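Lipid II:glycine glycyltransferase (Staphylococcus aureus, PDB 6SNR) probably transfers the first glycine of the pentaglycine cross-bridge from glycyl-tRNA to the lysine side chain of membrane-bound lipid II during peptidoglycan synthesis. Local coordinates at residues Q271-I274 and N275-Q278; E261-E264 and K265-K268. All coordinates share one frame; numbering follows the deposited sequence.

Contact 1: residues Q271-I274 and N275-Q278; sequences QNMI and NDAQ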
ATOM      1  N   GLN A 271      -6.839  51.350  -1.015  1.00 22.07           N
ATOM      2  CA  GLN A 271      -8.286  51.165  -1.143  1.00 21.05           C
ATOM      3  C   GLN A 271      -8.553  49.958  -1.978  1.00 21.69           C
ATOM      4  O   GLN A 271      -9.490  49.184  -1.700  1.00 21.25           O
ATOM      5  CB  GLN A 271      -8.952  52.408  -1.713  1.00 22.69           C
ATOM      6  CG  GLN A 271     -10.464  52.251  -1.821  1.00 25.05           C
ATOM      7  CD  GLN A 271     -11.124  52.004  -0.481  1.00 24.07           C
ATOM      8  OE1 GLN A 271     -11.862  51.003  -0.274  1.00 27.09           O
ATOM      9  NE2 GLN A 271     -10.886  52.895   0.440  1.00 24.89           N
ATOM     10  N   ASN A 272      -7.704  49.776  -3.001  1.00 20.54           N
ATOM     11  CA  ASN A 272      -7.774  48.575  -3.801  1.00 24.37           C
ATOM     12  C   ASN A 272      -7.615  47.317  -2.968  1.00 23.11           C
ATOM     13  O   ASN A 272      -8.393  46.352  -3.055  1.00 25.21           O
ATOM     14  CB  ASN A 272      -6.710  48.638  -4.912  1.00 25.74           C
ATOM     15  CG  ASN A 272      -6.896  47.559  -5.953  1.00 30.94           C
ATOM     16  OD1 ASN A 272      -6.020  46.722  -6.160  1.00 35.70           O
ATOM     17  ND2 ASN A 272      -8.033  47.561  -6.598  1.00 35.13           N
ATOM     18  N   MET A 273      -6.632  47.315  -2.059  1.00 23.03           N
ATOM     19  CA  MET A 273      -6.368  46.137  -1.250  1.00 23.26           C
ATOM     20  C   MET A 273      -7.475  45.940  -0.219  1.00 22.48           C
ATOM     21  O   MET A 273      -7.846  44.817   0.133  1.00 23.82           O
ATOM     22  CB  MET A 273      -4.995  46.244  -0.574  1.00 26.38           C
ATOM     23  CG  MET A 273      -3.842  46.374  -1.573  1.00 28.73           C
ATOM     24  SD  MET A 273      -3.456  44.840  -2.427  1.00 37.09           S
ATOM     25  CE  MET A 273      -3.607  45.275  -4.154  1.00 41.67           C
ATOM     26  N   ILE A 274      -8.055  47.043   0.224  1.00 21.42           N
ATOM     27  CA  ILE A 274      -9.193  46.982   1.145  1.00 19.99           C
ATOM     28  C   ILE A 274     -10.408  46.348   0.450  1.00 20.07           C
ATOM     29  O   ILE A 274     -11.075  45.499   1.044  1.00 20.02           O
ATOM     30  CB  ILE A 274      -9.520  48.385   1.712  1.00 20.04           C
ATOM     31  CG1 ILE A 274      -8.383  48.788   2.668  1.00 20.79           C
ATOM     32  CG2 ILE A 274     -10.884  48.389   2.441  1.00 22.01           C
ATOM     33  CD1 ILE A 274      -8.381  50.232   3.090  1.00 21.99           C
ATOM     34  N   ASN A 275     -10.682  46.797  -0.762  1.00 21.56           N
ATOM     35  CA  ASN A 275     -11.802  46.234  -1.544  1.00 22.08           C
ATOM     36  C   ASN A 275     -11.647  44.727  -1.694  1.00 23.04           C
ATOM     37  O   ASN A 275     -12.605  43.965  -1.441  1.00 23.76           O
ATOM     38  CB  ASN A 275     -11.912  46.904  -2.917  1.00 23.77           C
ATOM     39  CG  ASN A 275     -12.360  48.358  -2.821  1.00 25.50           C
ATOM     40  OD1 ASN A 275     -12.863  48.786  -1.798  1.00 26.00           O
ATOM     41  ND2 ASN A 275     -12.200  49.103  -3.895  1.00 26.83           N
ATOM     42  N   ASP A 276     -10.424  44.286  -2.009  1.00 22.60           N
ATOM     43  CA  ASP A 276     -10.135  42.851  -2.145  1.00 24.57           C
ATOM     44  C   ASP A 276     -10.432  42.086  -0.844  1.00 23.34           C
ATOM     45  O   ASP A 276     -11.094  41.020  -0.826  1.00 24.14           O
ATOM     46  CB  ASP A 276      -8.651  42.629  -2.503  1.00 25.98           C
ATOM     47  CG  ASP A 276      -8.288  43.059  -3.896  1.00 30.32           C
ATOM     48  OD1 ASP A 276      -9.193  43.341  -4.705  1.00 35.46           O
ATOM     49  OD2 ASP A 276      -7.036  43.085  -4.182  1.00 34.68           O
ATOM     50  N   ALA A 277      -9.961  42.629   0.282  1.00 21.37           N
ATOM     51  CA  ALA A 277     -10.157  41.981   1.547  1.00 19.61           C
ATOM     52  C   ALA A 277     -11.648  41.952   1.994  1.00 18.95           C
ATOM     53  O   ALA A 277     -12.127  40.983   2.533  1.00 18.91           O
ATOM     54  CB  ALA A 277      -9.284  42.621   2.610  1.00 18.92           C
ATOM     55  N   GLN A 278     -12.370  43.027   1.720  1.00 20.18           N
ATOM     56  CA  GLN A 278     -13.813  43.067   1.988  1.00 21.16           C
ATOM     57  C   GLN A 278     -14.546  41.942   1.225  1.00 21.24           C
ATOM     58  O   GLN A 278     -15.452  41.302   1.755  1.00 20.74           O
ATOM     59  CB  GLN A 278     -14.426  44.398   1.548  1.00 22.42           C
ATOM     60  CG  GLN A 278     -14.039  45.590   2.423  1.00 22.99           C
ATOM     61  CD  GLN A 278     -14.440  46.981   1.876  1.00 24.83           C
ATOM     62  OE1 GLN A 278     -14.961  47.157   0.737  1.00 29.50           O
ATOM     63  NE2 GLN A 278     -14.217  47.979   2.706  1.00 27.95           N
TER

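Contact 2: residues E261-E264 and K265-K268; sequences ETSE and KQAK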
ATOM      1  N   GLU A 261      -4.433  56.849   5.433  1.00 32.73           N
ATOM      2  CA  GLU A 261      -4.604  58.070   6.208  1.00 36.55           C
ATOM      3  C   GLU A 261      -3.281  58.814   6.385  1.00 37.83           C
ATOM      4  O   GLU A 261      -3.282  60.028   6.619  1.00 40.19           O
ATOM      5  CB  GLU A 261      -5.202  57.721   7.576  1.00 39.35           C
ATOM      6  CG  GLU A 261      -6.644  57.244   7.477  1.00 43.55           C
ATOM      7  CD  GLU A 261      -7.130  56.463   8.697  1.00 47.75           C
ATOM      8  OE1 GLU A 261      -6.340  56.295   9.658  1.00 51.76           O
ATOM      9  OE2 GLU A 261      -8.313  56.017   8.690  1.00 48.75           O
ATOM     10  N   THR A 262      -2.176  58.078   6.301  1.00 35.46           N
ATOM     11  CA  THR A 262      -0.845  58.651   6.504  1.00 37.50           C
ATOM     12  C   THR A 262      -0.030  58.848   5.236  1.00 37.71           C
ATOM     13  O   THR A 262       0.963  59.582   5.258  1.00 35.63           O
ATOM     14  CB  THR A 262       0.026  57.816   7.469  1.00 38.38           C
ATOM     15  OG1 THR A 262       0.290  56.499   6.947  1.00 35.88           O
ATOM     16  CG2 THR A 262      -0.605  57.716   8.833  1.00 39.08           C
ATOM     17  N   SER A 263      -0.409  58.190   4.141  1.00 36.59           N
ATOM     18  CA  SER A 263       0.425  58.207   2.947  1.00 39.63           C
ATOM     19  C   SER A 263      -0.396  58.439   1.685  1.00 36.88           C
ATOM     20  O   SER A 263      -0.959  57.509   1.117  1.00 35.67           O
ATOM     21  CB  SER A 263       1.233  56.922   2.835  1.00 40.21           C
ATOM     22  OG  SER A 263       2.097  56.993   1.710  1.00 46.10           O
ATOM     23  N   GLU A 264      -0.485  59.710   1.315  1.00 37.74           N
ATOM     24  CA  GLU A 264      -1.124  60.205   0.087  1.00 40.16           C
ATOM     25  C   GLU A 264      -0.891  59.344  -1.150  1.00 36.60           C
ATOM     26  O   GLU A 264      -1.858  58.950  -1.843  1.00 39.31           O
ATOM     27  CB  GLU A 264      -0.636  61.646  -0.193  1.00 42.42           C
ATOM     28  CG  GLU A 264       0.878  61.849  -0.334  1.00 47.23           C
ATOM     29  CD  GLU A 264       1.712  61.317   0.837  1.00 54.00           C
ATOM     30  OE1 GLU A 264       1.494  61.763   1.993  1.00 57.92           O
ATOM     31  OE2 GLU A 264       2.590  60.445   0.602  1.00 52.97           O
ATOM     32  N   LYS A 265       0.381  59.022  -1.366  1.00 35.34           N
ATOM     33  CA  LYS A 265       0.879  58.357  -2.573  1.00 37.88           C
ATOM     34  C   LYS A 265       0.390  56.916  -2.633  1.00 34.77           C
ATOM     35  O   LYS A 265       0.328  56.328  -3.713  1.00 35.34           O
ATOM     36  CB  LYS A 265       2.410  58.316  -2.572  1.00 41.34           C
ATOM     37  CG  LYS A 265       3.109  59.643  -2.788  1.00 47.18           C
ATOM     38  CD  LYS A 265       4.618  59.425  -2.867  1.00 49.29           C
ATOM     39  CE  LYS A 265       5.369  60.734  -3.014  1.00 52.44           C
ATOM     40  NZ  LYS A 265       5.151  61.620  -1.834  1.00 53.35           N
ATOM     41  N   GLN A 266       0.087  56.337  -1.469  1.00 29.65           N
ATOM     42  CA  GLN A 266      -0.308  54.941  -1.393  1.00 32.15           C
ATOM     43  C   GLN A 266      -1.816  54.751  -1.282  1.00 28.52           C
ATOM     44  O   GLN A 266      -2.280  53.590  -1.208  1.00 24.79           O
ATOM     45  CB  GLN A 266       0.400  54.231  -0.225  1.00 33.64           C
ATOM     46  CG  GLN A 266       1.923  54.155  -0.396  1.00 40.15           C
ATOM     47  CD  GLN A 266       2.568  52.991   0.354  1.00 46.11           C
ATOM     48  OE1 GLN A 266       1.937  51.948   0.590  1.00 52.30           O
ATOM     49  NE2 GLN A 266       3.843  53.151   0.707  1.00 51.89           N
ATOM     50  N   ALA A 267      -2.579  55.840  -1.282  1.00 26.14           N
ATOM     51  CA  ALA A 267      -4.013  55.749  -0.955  1.00 28.20           C
ATOM     52  C   ALA A 267      -4.812  54.957  -1.981  1.00 28.04           C
ATOM     53  O   ALA A 267      -5.700  54.194  -1.612  1.00 27.07           O
ATOM     54  CB  ALA A 267      -4.633  57.123  -0.764  1.00 29.22           C
ATOM     55  N   LYS A 268      -4.520  55.144  -3.265  1.00 27.08           N
ATOM     56  CA  LYS A 268      -5.267  54.447  -4.315  1.00 25.88           C
ATOM     57  C   LYS A 268      -5.035  52.931  -4.207  1.00 25.85           C
ATOM     58  O   LYS A 268      -5.971  52.116  -4.262  1.00 26.30           O
ATOM     59  CB  LYS A 268      -4.826  54.988  -5.678  1.00 28.74           C
ATOM     60  CG  LYS A 268      -5.791  54.846  -6.811  1.00 34.20           C
ATOM     61  CD  LYS A 268      -5.209  55.453  -8.094  1.00 33.88           C
ATOM     62  CE  LYS A 268      -5.268  56.980  -8.124  1.00 34.31           C
ATOM     63  NZ  LYS A 268      -5.033  57.532  -9.507  1.00 33.61           N
TER

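Contact 1: residues Q271-I274 and N275-Q278
With chi1 at -70°, Ile274 sets CG1 beside its backbone N, which leaves CG2 on the opposite side from that N and directs this methyl along the helix toward Gln278. Gln278 comes to meet it: its CG stands beside the backbone N, the chain then runs extended (chi2 170°), and the terminal amide reaches back by one turn. The result is an oblique crossing in which Gln278 NE2 lies 3.4 Å from Ile274 CG2, an apolar branch against the end of an amide. Gln278 CG also passes 3.3 Å from Ile274 O, the same carbonyl that accepts the backbone bond from Gln278 N at 2.9 Å. On another side of the helix Met273 and Asp276 lie alongside each other and point the same way; they touch lightly, Met273 CE being 4.1 Å from Asp276 OD2. The carboxylate stays close to the backbone too, with Asp276 CG 3.4 Å from Asn272 O. Four successive i to i+4 bonds underlie these contacts, beginning with Asn275 N to Gln271 O at 2.8 Å, and they make the segment regular alpha-helix throughout. Ile274 is buried and rests on Trp256 and Met260 of helix 235-262, while Met273 reaches Trp256 as well. Apolar residues turned to a partner helix, with polar ones at the flanks, are the pattern of an antiparallel coiled-coil arm, as in the related S. aureus FemA.

Contact 2: residues E261-E264 and K265-K268
Ser263 and Gln266 meet at the closely packed inner part of this turn, where Ser263 OG lies 3.5 Å from Gln266 CG. Around the same bend the backbone closes on itself: Gln266 N donates to Ser263 O at 3.0 Å, and Ala267 N to Glu264 O at 3.2 Å. Both are i to i+3 bonds whose donors stand well above the carbonyl planes, 55° and 65° out of them. Ser263 is the first residue to depart from helical angles after helix 235-262, and helix 267-297 has begun by Ala267, which leaves little chain for reversing direction. Ala267 also touches Met260, and Gln266 packs on Trp256 and Lys259, tying the turn to the preceding helix. The outer side is looser. Glu264 and Lys265 run alongside each other on the exposed surface; Glu264 has CG between its backbone N and carbonyl carbon (chi1 57°) and a second bend at chi2, which together bring OE2 over the peptide that follows, where it receives a weak bond from Lys265 N at 3.3 Å. Lys265 stays extended until its last torsion, which bends NZ to a long salt bridge 3.7 Å from Glu264 OE2. The chemistry suggests that backbone bonds and packing on helix 235-262 probably hold the turn more than this exposed ion pair.

Contact 2 comes first along the chain and contact 1 follows shortly after, their centres about 14 Å apart. Residues 261-268 form the bend between helices 235-262 and 267-297, whereas residues 271-278 lie in the second of these, where the returning helix has settled against the first. Both contacts use helix 267-297, and both lie far out on the arm, about 57 Å and 47 Å from the centre of the chain, well away from the two mixed sheets of the globular body. Together they exemplify how a helical hairpin is built: a short, exposed reversal at the tip, then regular helix whose apolar residues engage the partner, projecting a narrow arm from the enzyme's body.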